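Local coordinates for proline dehydrogenase (Bradyrhizobium japonicum USDA 110, PDB 3HAZ), which probably oxidises proline to glutamate in two steps, with an FAD-dependent proline dehydrogenase and an NAD-dependent aldehyde dehydrogenase joined in one chain, at residues R45-I50 and V478-L483; F194-E199 and A215-T220; R741-A746 and V755-E760. All blocks are in the same frame, centred on the assembly; numbering follows the deposited sequence.

Starting from the N terminus, helix 33-50 is the first element to take part: contact 1 sets its last turns against residues 478-483 and so closes a loop of more than 400 residues around the proline dehydrogenase barrel. Contact 2 (194-199 with 215-220) lies wholly within that loop and closes a short one, joining a barrel strand to the helix that follows it. Contact 3 (741-746 with 755-760) opens only after contact 1 has closed and joins a helix to the next strand in the aldehyde dehydrogenase part. No two loops cross. Contacts 1 and 3 lie on opposite sides of the chain's centre, their own centres about 70 Å apart.

Contact 1: R45-I50 and V478-L483; sequences RLIEAI and VPVPAL
Ile-47 meets Val-480 with CG2 and Leu-483 with both CG2 and CD1, because chi1 (-71°) sets CG2 opposite the backbone N, while CG1 lies beside that N and, through a nearly extended chi2 of 163°, carries CD1 outward. The contact joins the end of helix 33-50, which lies against helices 399-409 and 425-434 of the proline dehydrogenase TIM barrel, to the short, weakly bonded helical turn at 480-483. Backbones stay well apart, 7.1 Å between Ile-47 CA and Val-480 CA, so side chains do all the touching, and no hydrogen bond links the two segments. The Ile-47 and Val-480 side chains slide past each other in opposite directions, with Ile-47 CG2 meeting Val-480 CG2 at 3.9 Å. Leu-483 runs at a slant to the isoleucine instead and takes part with two atoms, CB and CD1. All three residues are buried.

The surroundings place this apolar patch beside the flavin site: Ile-47 also packs on Phe-469, an FAD-binding residue, and on Ala-399 of helix 399-409. Along the flank a second subunit takes part, its Ala-151 N hydrogen-bonded to Glu-48 OE2 and its Lys-147 packed on Val-480. Within the patch, Leu-483 touches each branch of the isoleucine: Leu-483 CD1 lies 3.7 Å from Ile-47 CG2, and Leu-483 CB is 3.7 Å from Ile-47 CD1.

Contact 2: F194-E199 and A215-T220; sequences FDMLGE and ASAIET
Thr-220 N donates to Ser-216 O at 3.1 Å, a helical bond that spans Ala-217, the residue whose methyl group meets Phe-194 and Met-196 of the neighbouring strand. A second bond, Glu-219 N to Ala-215 O at 3.2 Å, spans the same alanine, so its CB is carried on a regular helical backbone. Strand 193-196 and helix 204-223 are the first two elements of a beta-alpha-beta unit completed by strand 235-238, in the proline dehydrogenase TIM barrel.

Two side chains from the strand converge on the single methyl. Phe-194 presents a ring edge: Ala-217 CB lies near the ring plane, 4.0 Å from Phe-194 CD2. Met-196 arrives by a folded path, bent at both chi2 (-67°) and chi3 (-52°), which turns the thioether back so that Met-196 SD is 3.7 Å from Ala-217 CB. The terminal methyl shares the site, Met-196 CE being 3.9 Å from Ala-217 CB.

The strand alternates: Phe-194 and Met-196 point to the helix, while Asp-195 is hydrogen-bonded through OD2 to Tyr-455 OH. Leu-179 of helix 175-182 packs on both Phe-194 and Thr-220, bridging strand and helix. The 137 Å² buried without a hydrogen bond between the segments is consistent with adhesion here by van der Waals contact and burial of apolar surface.

Contact 3: R741-A746 and V755-E760; sequences RSINRA and VPLIAE. With NAD (nicotinamide-adenine-dinucleotide), chain D.
Apolar packing centres on Leu-757, whose two methyl groups divide between consecutive residues of the helix, Ile-743 and Asn-744. With CG anti to the backbone N (chi1 169°), the leucine extends from its strand toward the helix. Leu-757 CD2 meets the aliphatic root of the asparagine, 3.6 Å from Asn-744 CB, and also lies 3.7 Å from Asn-744 OD1, so the amide borders the methyl by plain van der Waals contact. The other branch is looser: Leu-757 CD1 is 4.1 Å from Ile-743 CG2, and these two side chains cross at about a right angle. No hydrogen bond runs between the segments. Within the helix, one face of the Arg-745 guanidinium is covered by Arg-741 CB, 4.2 Å above the plane and over its centre.

Helix 737-749 and strand 757-760 are successive elements of a beta-alpha-beta unit opened by strand 730-734, part of the Rossmann-type NAD-binding region of the aldehyde dehydrogenase fold. The strand's backbone is hydrogen-bonded to Val-731 and Phe-733 of that first strand.

Contacts with the dinucleotide occur at both ends of the cofactor. Ile-743 faces the leucine with CG2 and the adenine with its other branch: Ile-743 CG1 stands above the base plane and just beyond its C2A edge, 3.6 Å from NAD C2A, and Ile-743 CD1 is 3.7 Å from the same carbon. At the nicotinamide end, Glu-760 CB lies 3.5 Å from NAD N7N of the carboxamide. Glu-760 is the predicted active-site glutamate.

Polar links lead away from the helix-strand interface. Glu-760 OE2 accepts a weak hydrogen bond from Gly-965 N, whereas Arg-745 NH1 forms a salt bridge with Asp-751 OD1 of the third subunit and Arg-745 NE donates to Ala-748 O of that same subunit.

Contact 1: R45-I50 and V478-L483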
loop_
_atom_site.group_PDB
_atom_site.type_symbol
_atom_site.label_atom_id
_atom_site.label_comp_id
_atom_site.label_asym_id
_atom_site.label_seq_id
_atom_site.Cartn_x
_atom_site.Cartn_y
_atom_site.Cartn_z
ATOM N N ARG A 45 -17.916 41.568 -13.318
ATOM C CA ARG A 45 -18.971 42.508 -12.964
ATOM C C ARG A 45 -20.326 41.813 -12.805
ATOM O O ARG A 45 -21.112 42.168 -11.927
ATOM C CB ARG A 45 -19.054 43.641 -13.988
ATOM C CG ARG A 45 -17.844 44.580 -13.952
ATOM C CD ARG A 45 -17.918 45.644 -15.035
ATOM N NE ARG A 45 -19.105 46.489 -14.921
ATOM C CZ ARG A 45 -19.143 47.646 -14.264
ATOM N NH1 ARG A 45 -18.055 48.096 -13.648
ATOM N NH2 ARG A 45 -20.267 48.354 -14.217
ATOM N N LEU A 46 -20.596 40.828 -13.655
ATOM C CA LEU A 46 -21.849 40.084 -13.565
ATOM C C LEU A 46 -21.897 39.291 -12.260
ATOM O O LEU A 46 -22.901 39.305 -11.555
ATOM C CB LEU A 46 -22.026 39.156 -14.770
ATOM C CG LEU A 46 -22.116 39.811 -16.157
ATOM C CD1 LEU A 46 -22.311 38.761 -17.242
ATOM C CD2 LEU A 46 -23.227 40.848 -16.221
ATOM N N ILE A 47 -20.800 38.619 -11.937
ATOM C CA ILE A 47 -20.735 37.792 -10.733
ATOM C C ILE A 47 -20.757 38.632 -9.445
ATOM O O ILE A 47 -21.352 38.232 -8.446
ATOM C CB ILE A 47 -19.503 36.880 -10.765
ATOM C CG1 ILE A 47 -19.690 35.790 -11.822
ATOM C CG2 ILE A 47 -19.242 36.268 -9.391
ATOM C CD1 ILE A 47 -18.392 35.112 -12.217
ATOM N N GLU A 48 -20.118 39.797 -9.480
ATOM C CA GLU A 48 -20.188 40.744 -8.366
ATOM C C GLU A 48 -21.625 41.140 -8.077
ATOM O O GLU A 48 -22.050 41.168 -6.921
ATOM C CB GLU A 48 -19.369 42.003 -8.660
ATOM C CG GLU A 48 -17.879 41.820 -8.504
ATOM C CD GLU A 48 -17.124 43.120 -8.665
ATOM O OE1 GLU A 48 -17.414 43.851 -9.634
ATOM O OE2 GLU A 48 -16.241 43.409 -7.825
ATOM N N ALA A 49 -22.368 41.459 -9.133
ATOM C CA ALA A 49 -23.780 41.777 -8.989
ATOM C C ALA A 49 -24.535 40.575 -8.426
ATOM O O ALA A 49 -25.383 40.719 -7.550
ATOM C CB ALA A 49 -24.377 42.204 -10.332
ATOM N N ILE A 50 -24.224 39.387 -8.934
ATOM C CA ILE A 50 -24.890 38.181 -8.466
ATOM C C ILE A 50 -24.650 37.991 -6.974
ATOM O O ILE A 50 -25.543 37.579 -6.237
ATOM C CB ILE A 50 -24.403 36.930 -9.218
ATOM C CG1 ILE A 50 -24.932 36.921 -10.654
ATOM C CG2 ILE A 50 -24.853 35.671 -8.495
ATOM C CD1 ILE A 50 -24.333 35.808 -11.504
ATOM N N VAL A 478 -16.624 29.575 -3.042
ATOM C CA VAL A 478 -16.079 29.552 -4.394
ATOM C C VAL A 478 -15.662 30.953 -4.808
ATOM O O VAL A 478 -16.508 31.835 -4.937
ATOM C CB VAL A 478 -17.106 29.007 -5.409
ATOM C CG1 VAL A 478 -16.522 29.024 -6.814
ATOM C CG2 VAL A 478 -17.550 27.597 -5.014
ATOM N N PRO A 479 -14.354 31.161 -5.011
ATOM C CA PRO A 479 -13.817 32.479 -5.363
ATOM C C PRO A 479 -14.271 32.890 -6.754
ATOM O O PRO A 479 -14.450 32.033 -7.615
ATOM C CB PRO A 479 -12.295 32.260 -5.362
ATOM C CG PRO A 479 -12.076 30.955 -4.658
ATOM C CD PRO A 479 -13.298 30.140 -4.921
ATOM N N VAL A 480 -14.450 34.187 -6.970
ATOM C CA VAL A 480 -14.841 34.688 -8.279
ATOM C C VAL A 480 -13.947 34.152 -9.406
ATOM O O VAL A 480 -14.449 33.707 -10.439
ATOM C CB VAL A 480 -14.873 36.224 -8.305
ATOM C CG1 VAL A 480 -15.113 36.731 -9.723
ATOM C CG2 VAL A 480 -15.946 36.746 -7.350
ATOM N N PRO A 481 -12.620 34.178 -9.212
ATOM C CA PRO A 481 -11.758 33.698 -10.298
ATOM C C PRO A 481 -12.041 32.246 -10.693
ATOM O O PRO A 481 -11.818 31.882 -11.847
ATOM C CB PRO A 481 -10.351 33.845 -9.712
ATOM C CG PRO A 481 -10.491 34.945 -8.697
ATOM C CD PRO A 481 -11.836 34.716 -8.085
ATOM N N ALA A 482 -12.538 31.442 -9.757
ATOM C CA ALA A 482 -12.872 30.047 -10.039
ATOM C C ALA A 482 -14.048 29.911 -11.014
ATOM O O ALA A 482 -14.086 28.998 -11.841
ATOM C CB ALA A 482 -13.170 29.301 -8.745
ATOM N N LEU A 483 -15.013 30.815 -10.900
ATOM C CA LEU A 483 -16.167 30.808 -11.787
ATOM C C LEU A 483 -15.756 31.255 -13.184
ATOM O O LEU A 483 -16.516 31.108 -14.144
ATOM C CB LEU A 483 -17.254 31.731 -11.240
ATOM C CG LEU A 483 -17.685 31.457 -9.797
ATOM C CD1 LEU A 483 -18.487 32.621 -9.254
ATOM C CD2 LEU A 483 -18.487 30.163 -9.699
#

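Contact 2: F194-E199 and A215-T220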
loop_
_atom_site.group_PDB
_atom_site.type_symbol
_atom_site.label_atom_id
_atom_site.label_comp_id
_atom_site.label_asym_id
_atom_site.label_seq_id
_atom_site.Cartn_x
_atom_site.Cartn_y
_atom_site.Cartn_z
ATOM N N PHE A 194 -43.933 32.705 -21.887
ATOM C CA PHE A 194 -44.523 31.590 -21.157
ATOM C C PHE A 194 -43.768 30.301 -21.424
ATOM O O PHE A 194 -43.709 29.826 -22.559
ATOM C CB PHE A 194 -45.992 31.388 -21.563
ATOM C CG PHE A 194 -46.934 32.468 -21.077
ATOM C CD1 PHE A 194 -46.458 33.634 -20.488
ATOM C CD2 PHE A 194 -48.309 32.325 -21.249
ATOM C CE1 PHE A 194 -47.339 34.635 -20.056
ATOM C CE2 PHE A 194 -49.193 33.322 -20.833
ATOM C CZ PHE A 194 -48.702 34.476 -20.230
ATOM N N ASP A 195 -43.198 29.743 -20.367
ATOM C CA ASP A 195 -42.668 28.390 -20.397
ATOM C C ASP A 195 -43.777 27.487 -19.864
ATOM O O ASP A 195 -43.959 27.350 -18.654
ATOM C CB ASP A 195 -41.412 28.297 -19.529
ATOM C CG ASP A 195 -40.783 26.913 -19.542
ATOM O OD1 ASP A 195 -41.056 26.130 -20.478
ATOM O OD2 ASP A 195 -40.003 26.614 -18.613
ATOM N N MET A 196 -44.544 26.898 -20.772
ATOM C CA MET A 196 -45.707 26.113 -20.377
ATOM C C MET A 196 -45.309 24.807 -19.683
ATOM O O MET A 196 -44.431 24.076 -20.147
ATOM C CB MET A 196 -46.599 25.844 -21.591
ATOM C CG MET A 196 -46.931 27.104 -22.407
ATOM S SD MET A 196 -47.971 28.296 -21.526
ATOM C CE MET A 196 -49.306 27.203 -21.023
ATOM N N LEU A 197 -45.971 24.510 -18.571
ATOM C CA LEU A 197 -45.642 23.328 -17.768
ATOM C C LEU A 197 -45.731 21.974 -18.487
ATOM O O LEU A 197 -44.949 21.060 -18.213
ATOM C CB LEU A 197 -46.530 23.287 -16.525
ATOM C CG LEU A 197 -45.932 23.858 -15.243
ATOM C CD1 LEU A 197 -45.112 25.088 -15.538
ATOM C CD2 LEU A 197 -47.036 24.157 -14.230
ATOM N N GLY A 198 -46.687 21.836 -19.392
ATOM C CA GLY A 198 -47.002 20.525 -19.941
ATOM C C GLY A 198 -45.887 19.747 -20.619
ATOM O O GLY A 198 -45.051 20.313 -21.330
ATOM N N GLU A 199 -45.881 18.435 -20.395
ATOM C CA GLU A 199 -44.985 17.527 -21.107
ATOM C C GLU A 199 -45.536 16.096 -21.101
ATOM O O GLU A 199 -46.337 15.730 -20.235
ATOM C CB GLU A 199 -43.592 17.537 -20.477
ATOM C CG GLU A 199 -43.474 16.663 -19.243
ATOM C CD GLU A 199 -42.052 16.585 -18.708
ATOM O OE1 GLU A 199 -41.300 17.572 -18.863
ATOM O OE2 GLU A 199 -41.688 15.536 -18.131
ATOM N N ALA A 215 -53.265 26.944 -26.795
ATOM C CA ALA A 215 -54.143 27.804 -27.577
ATOM C C ALA A 215 -54.640 28.945 -26.711
ATOM O O ALA A 215 -54.605 30.101 -27.120
ATOM C CB ALA A 215 -55.315 27.005 -28.144
ATOM N N SER A 216 -55.088 28.613 -25.504
ATOM C CA SER A 216 -55.543 29.621 -24.551
ATOM C C SER A 216 -54.420 30.575 -24.149
ATOM O O SER A 216 -54.648 31.779 -24.005
ATOM C CB SER A 216 -56.150 28.966 -23.302
ATOM O OG SER A 216 -57.370 28.302 -23.600
ATOM N N ALA A 217 -53.209 30.046 -23.964
ATOM C CA ALA A 217 -52.076 30.877 -23.547
ATOM C C ALA A 217 -51.709 31.884 -24.640
ATOM O O ALA A 217 -51.433 33.054 -24.371
ATOM C CB ALA A 217 -50.856 29.995 -23.186
ATOM N N ILE A 218 -51.693 31.403 -25.879
ATOM C CA ILE A 218 -51.423 32.241 -27.033
ATOM C C ILE A 218 -52.407 33.428 -27.127
ATOM O O ILE A 218 -51.995 34.551 -27.401
ATOM C CB ILE A 218 -51.425 31.396 -28.324
ATOM C CG1 ILE A 218 -50.147 30.555 -28.390
ATOM C CG2 ILE A 218 -51.551 32.282 -29.558
ATOM C CD1 ILE A 218 -50.182 29.456 -29.461
ATOM N N GLU A 219 -53.693 33.187 -26.876
ATOM C CA GLU A 219 -54.668 34.279 -26.857
ATOM C C GLU A 219 -54.400 35.265 -25.718
ATOM O O GLU A 219 -54.414 36.483 -25.922
ATOM C CB GLU A 219 -56.099 33.747 -26.795
ATOM C CG GLU A 219 -56.494 32.978 -28.037
ATOM C CD GLU A 219 -56.102 33.707 -29.313
ATOM O OE1 GLU A 219 -56.493 34.885 -29.476
ATOM O OE2 GLU A 219 -55.410 33.101 -30.158
ATOM N N THR A 220 -54.141 34.743 -24.523
ATOM C CA THR A 220 -53.822 35.602 -23.386
ATOM C C THR A 220 -52.597 36.468 -23.672
ATOM O O THR A 220 -52.637 37.691 -23.514
ATOM C CB THR A 220 -53.573 34.785 -22.105
ATOM O OG1 THR A 220 -54.778 34.106 -21.740
ATOM C CG2 THR A 220 -53.129 35.698 -20.954
#

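Contact 3: R741-A746 and V755-E760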
loop_
_atom_site.group_PDB
_atom_site.type_symbol
_atom_site.label_atom_id
_atom_site.label_comp_id
_atom_site.label_asym_id
_atom_site.label_seq_id
_atom_site.Cartn_x
_atom_site.Cartn_y
_atom_site.Cartn_z
ATOM N N ARG A 741 -44.676 -28.764 -8.699
ATOM C CA ARG A 741 -45.074 -29.688 -7.638
ATOM C C ARG A 741 -45.136 -31.124 -8.142
ATOM O O ARG A 741 -44.780 -32.061 -7.428
ATOM C CB ARG A 741 -46.431 -29.290 -7.048
ATOM C CG ARG A 741 -46.374 -28.091 -6.121
ATOM C CD ARG A 741 -47.574 -28.078 -5.201
ATOM N NE ARG A 741 -48.809 -27.824 -5.934
ATOM C CZ ARG A 741 -49.249 -26.609 -6.239
ATOM N NH1 ARG A 741 -48.551 -25.541 -5.872
ATOM N NH2 ARG A 741 -50.378 -26.460 -6.913
ATOM N N SER A 742 -45.602 -31.290 -9.375
ATOM C CA SER A 742 -45.667 -32.603 -9.996
ATOM C C SER A 742 -44.261 -33.182 -10.173
ATOM O O SER A 742 -44.016 -34.354 -9.877
ATOM C CB SER A 742 -46.389 -32.514 -11.344
ATOM O OG SER A 742 -46.131 -33.664 -12.134
ATOM N N ILE A 743 -43.341 -32.349 -10.652
ATOM C CA ILE A 743 -41.944 -32.752 -10.795
ATOM C C ILE A 743 -41.350 -33.105 -9.438
ATOM O O ILE A 743 -40.702 -34.139 -9.283
ATOM C CB ILE A 743 -41.095 -31.644 -11.446
ATOM C CG1 ILE A 743 -41.343 -31.607 -12.957
ATOM C CG2 ILE A 743 -39.616 -31.865 -11.150
ATOM C CD1 ILE A 743 -40.893 -30.315 -13.619
ATOM N N ASN A 744 -41.587 -32.244 -8.454
ATOM C CA ASN A 744 -41.078 -32.466 -7.109
ATOM C C ASN A 744 -41.553 -33.802 -6.541
ATOM O O ASN A 744 -40.779 -34.529 -5.919
ATOM C CB ASN A 744 -41.482 -31.314 -6.186
ATOM C CG ASN A 744 -40.661 -31.275 -4.914
ATOM O OD1 ASN A 744 -39.494 -31.667 -4.904
ATOM N ND2 ASN A 744 -41.269 -30.805 -3.830
ATOM N N ARG A 745 -42.825 -34.127 -6.766
ATOM C CA ARG A 745 -43.376 -35.393 -6.296
ATOM C C ARG A 745 -42.727 -36.583 -6.993
ATOM O O ARG A 745 -42.392 -37.566 -6.344
ATOM C CB ARG A 745 -44.895 -35.430 -6.460
ATOM C CG ARG A 745 -45.633 -34.678 -5.357
ATOM C CD ARG A 745 -47.001 -34.179 -5.795
ATOM N NE ARG A 745 -47.470 -33.119 -4.901
ATOM C CZ ARG A 745 -48.532 -32.354 -5.128
ATOM N NH1 ARG A 745 -48.874 -31.412 -4.254
ATOM N NH2 ARG A 745 -49.252 -32.528 -6.230
ATOM N N ALA A 746 -42.547 -36.488 -8.307
ATOM C CA ALA A 746 -41.889 -37.554 -9.054
ATOM C C ALA A 746 -40.461 -37.777 -8.551
ATOM O O ALA A 746 -40.006 -38.912 -8.443
ATOM C CB ALA A 746 -41.902 -37.259 -10.551
ATOM N N VAL A 755 -32.228 -35.408 -5.020
ATOM C CA VAL A 755 -31.502 -34.484 -5.880
ATOM C C VAL A 755 -32.093 -33.084 -5.761
ATOM O O VAL A 755 -33.210 -32.924 -5.284
ATOM C CB VAL A 755 -31.510 -34.953 -7.355
ATOM C CG1 VAL A 755 -30.838 -36.341 -7.482
ATOM C CG2 VAL A 755 -32.930 -34.972 -7.908
ATOM N N PRO A 756 -31.332 -32.063 -6.175
ATOM C CA PRO A 756 -31.818 -30.682 -6.075
ATOM C C PRO A 756 -32.906 -30.381 -7.102
ATOM O O PRO A 756 -32.824 -30.827 -8.249
ATOM C CB PRO A 756 -30.569 -29.843 -6.389
ATOM C CG PRO A 756 -29.395 -30.797 -6.286
ATOM C CD PRO A 756 -29.940 -32.135 -6.650
ATOM N N LEU A 757 -33.922 -29.635 -6.688
ATOM C CA LEU A 757 -34.880 -29.078 -7.631
ATOM C C LEU A 757 -34.836 -27.559 -7.536
ATOM O O LEU A 757 -35.124 -26.984 -6.487
ATOM C CB LEU A 757 -36.303 -29.584 -7.356
ATOM C CG LEU A 757 -37.443 -28.877 -8.107
ATOM C CD1 LEU A 757 -37.228 -28.930 -9.611
ATOM C CD2 LEU A 757 -38.805 -29.476 -7.757
ATOM N N ILE A 758 -34.454 -26.914 -8.630
ATOM C CA ILE A 758 -34.549 -25.465 -8.731
ATOM C C ILE A 758 -35.773 -25.174 -9.569
ATOM O O ILE A 758 -35.822 -25.543 -10.745
ATOM C CB ILE A 758 -33.320 -24.859 -9.428
ATOM C CG1 ILE A 758 -32.062 -25.107 -8.599
ATOM C CG2 ILE A 758 -33.517 -23.367 -9.665
ATOM C CD1 ILE A 758 -30.785 -24.734 -9.324
ATOM N N ALA A 759 -36.767 -24.532 -8.960
ATOM C CA ALA A 759 -38.035 -24.309 -9.629
ATOM C C ALA A 759 -38.477 -22.861 -9.483
ATOM O O ALA A 759 -38.716 -22.369 -8.377
ATOM C CB ALA A 759 -39.105 -25.260 -9.088
ATOM N N GLU A 760 -38.574 -22.182 -10.618
ATOM C CA GLU A 760 -39.005 -20.798 -10.640
ATOM C C GLU A 760 -40.372 -20.785 -11.286
ATOM O O GLU A 760 -40.546 -21.252 -12.412
ATOM C CB GLU A 760 -38.000 -19.941 -11.411
ATOM C CG GLU A 760 -36.552 -20.170 -10.966
ATOM C CD GLU A 760 -36.302 -19.759 -9.515
ATOM O OE1 GLU A 760 -36.271 -18.541 -9.238
ATOM O OE2 GLU A 760 -36.130 -20.653 -8.654
HETATM P PA NAD D . -45.711 -24.851 -17.780
HETATM O O1A NAD D . -45.821 -25.382 -16.231
HETATM O O2A NAD D . -47.026 -24.946 -18.433
HETATM O O5B NAD D . -44.608 -25.828 -18.564
HETATM C C5B NAD D . -43.296 -25.334 -18.801
HETATM C C4B NAD D . -42.322 -26.471 -19.146
HETATM O O4B NAD D . -42.481 -27.701 -18.341
HETATM C C3B NAD D . -42.433 -27.031 -20.623
HETATM O O3B NAD D . -41.285 -27.173 -21.403
HETATM C C2B NAD D . -43.388 -28.205 -20.426
HETATM O O2B NAD D . -43.707 -29.044 -21.514
HETATM C C1B NAD D . -42.833 -28.783 -19.198
HETATM N N9A NAD D . -43.802 -29.663 -18.529
HETATM C C8A NAD D . -45.157 -29.604 -18.597
HETATM N N7A NAD D . -45.682 -30.649 -17.782
HETATM C C5A NAD D . -44.593 -31.347 -17.212
HETATM C C6A NAD D . -44.532 -32.438 -16.353
HETATM N N6A NAD D . -45.762 -33.056 -15.884
HETATM N N1A NAD D . -43.329 -32.922 -15.949
HETATM C C2A NAD D . -42.161 -32.329 -16.397
HETATM N N3A NAD D . -42.218 -31.255 -17.244
HETATM C C4A NAD D . -43.439 -30.764 -17.653
HETATM O O3 NAD D . -45.119 -23.282 -17.826
HETATM P PN NAD D . -45.284 -22.377 -19.223
HETATM O O1N NAD D . -46.873 -22.429 -19.721
HETATM O O2N NAD D . -44.407 -22.910 -20.268
HETATM O O5D NAD D . -44.864 -20.791 -18.923
HETATM C C5D NAD D . -45.708 -19.978 -18.120
HETATM C C4D NAD D . -45.375 -20.075 -16.616
HETATM O O4D NAD D . -43.927 -20.131 -16.257
HETATM C C3D NAD D . -45.989 -19.031 -15.586
HETATM O O3D NAD D . -46.777 -19.499 -14.518
HETATM C C2D NAD D . -44.732 -18.191 -15.275
HETATM O O2D NAD D . -44.770 -17.131 -14.339
HETATM C C1D NAD D . -43.698 -19.237 -15.187
HETATM N N1N NAD D . -42.385 -18.603 -15.366
HETATM C C2N NAD D . -41.658 -18.194 -14.233
HETATM C C3N NAD D . -40.361 -17.547 -14.405
HETATM C C7N NAD D . -39.561 -17.109 -13.165
HETATM O O7N NAD D . -38.435 -16.783 -13.289
HETATM N N7N NAD D . -40.143 -17.231 -11.844
HETATM C C4N NAD D . -39.819 -17.319 -15.768
HETATM C C5N NAD D . -40.541 -17.729 -16.891
HETATM C C6N NAD D . -41.855 -18.388 -16.721
#